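Local coordinates for putative type VI secretion protein (Escherichia coli, PDB 6SKI) that probably hydrolyses phospholipids as a toxic effector loaded onto the VgrG spike of the type VI secretion system, at residues F280-M285 / S311-G316. Residues are numbered along the deposited sequence; the frame is centred on the assembly and turned at random.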
loop_
_atom_site.group_PDB
_atom_site.type_symbol
_atom_site.label_atom_id
_atom_site.label_comp_id
_atom_site.label_asym_id
_atom_site.label_seq_id
_atom_site.Cartn_x
_atom_site.Cartn_y
_atom_site.Cartn_z
ATOM N N PHE A 280 -7.168 10.143 8.239
ATOM C CA PHE A 280 -6.497 9.570 9.395
ATOM C C PHE A 280 -5.298 8.762 8.934
ATOM O O PHE A 280 -5.417 7.936 8.026
ATOM C CB PHE A 280 -7.440 8.676 10.199
ATOM C CG PHE A 280 -6.848 8.165 11.478
ATOM C CD1 PHE A 280 -6.575 9.027 12.521
ATOM C CD2 PHE A 280 -6.555 6.825 11.632
ATOM C CE1 PHE A 280 -6.031 8.558 13.691
ATOM C CE2 PHE A 280 -6.016 6.355 12.803
ATOM C CZ PHE A 280 -5.751 7.224 13.833
ATOM N N GLN A 281 -4.146 9.005 9.549
ATOM C CA GLN A 281 -2.963 8.192 9.329
ATOM C C GLN A 281 -2.479 7.598 10.639
ATOM O O GLN A 281 -2.446 8.277 11.668
ATOM C CB GLN A 281 -1.820 8.982 8.703
ATOM C CG GLN A 281 -0.753 8.079 8.129
ATOM C CD GLN A 281 0.327 8.822 7.392
ATOM O OE1 GLN A 281 0.709 9.921 7.772
ATOM N NE2 GLN A 281 0.839 8.214 6.336
ATOM N N ILE A 282 -2.103 6.328 10.590
ATOM C CA ILE A 282 -1.326 5.699 11.645
ATOM C C ILE A 282 0.126 5.700 11.194
ATOM O O ILE A 282 0.404 5.675 9.991
ATOM C CB ILE A 282 -1.825 4.280 11.953
ATOM C CG1 ILE A 282 -3.348 4.271 12.036
ATOM C CG2 ILE A 282 -1.260 3.804 13.272
ATOM C CD1 ILE A 282 -3.939 2.914 12.289
ATOM N N THR A 283 1.044 5.814 12.141
ATOM C CA THR A 283 2.462 5.927 11.837
ATOM C C THR A 283 3.231 4.935 12.693
ATOM O O THR A 283 2.898 4.725 13.861
ATOM C CB THR A 283 2.945 7.369 12.078
ATOM O OG1 THR A 283 2.615 8.176 10.944
ATOM C CG2 THR A 283 4.443 7.428 12.327
ATOM N N ALA A 284 4.248 4.313 12.103
ATOM C CA ALA A 284 5.078 3.358 12.823
ATOM C C ALA A 284 6.116 4.102 13.650
ATOM O O ALA A 284 6.964 4.810 13.100
ATOM C CB ALA A 284 5.758 2.408 11.844
ATOM N N MET A 285 6.061 3.932 14.967
ATOM C CA MET A 285 7.008 4.593 15.849
ATOM C C MET A 285 8.350 3.888 15.902
ATOM O O MET A 285 9.338 4.503 16.314
ATOM C CB MET A 285 6.441 4.692 17.267
ATOM C CG MET A 285 5.582 5.909 17.504
ATOM S SD MET A 285 5.080 6.134 19.219
ATOM C CE MET A 285 5.702 4.637 19.971
ATOM N N SER A 311 5.300 -3.053 8.866
ATOM C CA SER A 311 4.310 -4.103 8.710
ATOM C C SER A 311 3.712 -4.536 10.041
ATOM O O SER A 311 2.972 -5.522 10.086
ATOM C CB SER A 311 4.928 -5.301 7.989
ATOM O OG SER A 311 4.735 -5.212 6.590
ATOM N N ASP A 312 4.010 -3.817 11.120
ATOM C CA ASP A 312 3.287 -3.951 12.374
ATOM C C ASP A 312 2.219 -2.886 12.506
ATOM O O ASP A 312 1.402 -2.943 13.428
ATOM C CB ASP A 312 4.247 -3.866 13.564
ATOM C CG ASP A 312 5.034 -5.131 13.760
ATOM O OD1 ASP A 312 4.429 -6.217 13.674
ATOM O OD2 ASP A 312 6.254 -5.042 13.999
ATOM N N ILE A 313 2.209 -1.925 11.596
ATOM C CA ILE A 313 1.166 -0.923 11.495
ATOM C C ILE A 313 0.246 -1.223 10.325
ATOM O O ILE A 313 -0.976 -1.129 10.443
ATOM C CB ILE A 313 1.775 0.490 11.371
ATOM C CG1 ILE A 313 2.693 0.778 12.557
ATOM C CG2 ILE A 313 0.689 1.534 11.246
ATOM C CD1 ILE A 313 1.998 0.866 13.879
ATOM N N GLY A 314 0.814 -1.610 9.190
ATOM C CA GLY A 314 -0.003 -1.943 8.049
ATOM C C GLY A 314 -0.235 -3.414 7.815
ATOM O O GLY A 314 -0.899 -3.769 6.837
ATOM N N GLY A 315 0.284 -4.282 8.671
ATOM C CA GLY A 315 0.135 -5.709 8.490
ATOM C C GLY A 315 1.120 -6.269 7.480
ATOM O O GLY A 315 1.728 -5.551 6.690
ATOM N N GLY A 316 1.274 -7.588 7.508
ATOM C CA GLY A 316 2.150 -8.227 6.550
ATOM C C GLY A 316 3.117 -9.229 7.140
ATOM O O GLY A 316 3.974 -9.757 6.429
#
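Ile313 reaches from the loop 311-316 to the C-terminal end of strand 278-284 and lays both branches of its side chain against alternate residues there. One branch meets Ala284: Ile313 CG1 lies 3.5 Å from Ala284 CB and equally near Ala284 CA. The other branch points back along the strand, where Ile313 CG2 comes within 3.6 Å of Ile282 CG2. In both isoleucines CG2 stands anti to the backbone N (chi1 -57° in Ile313, -45° in Ile282), which brings the two methyls together. At the end of the CG1 branch, Ile313 CD1 packs more loosely against the backbone, 4.0 Å from Thr283 O. Leu306 and Cys420, the latter on helix 416-431, also touch Ile313 and help bury it. Strand 278-284 runs parallel between strands 237-243 and 303-306 in the sheet of an alpha/beta-hydrolase fold, and the loop follows His310, which with Ser197 and Asp245 has the geometry of a Ser-His-Asp catalytic triad. Ala284 touches that probable triad, so the hydrophobic contact borders the putative active site. Beyond these buried apolar contacts the two segments part: Met285 and Ser311 are partly exposed and do not meet. Within the loop, Ser311 OG donates to Gly315 O at 3.0 Å from above the carbonyl plane, and the buried Asp312 accepts a hydrogen bond at OD2 from the backbone N of His487.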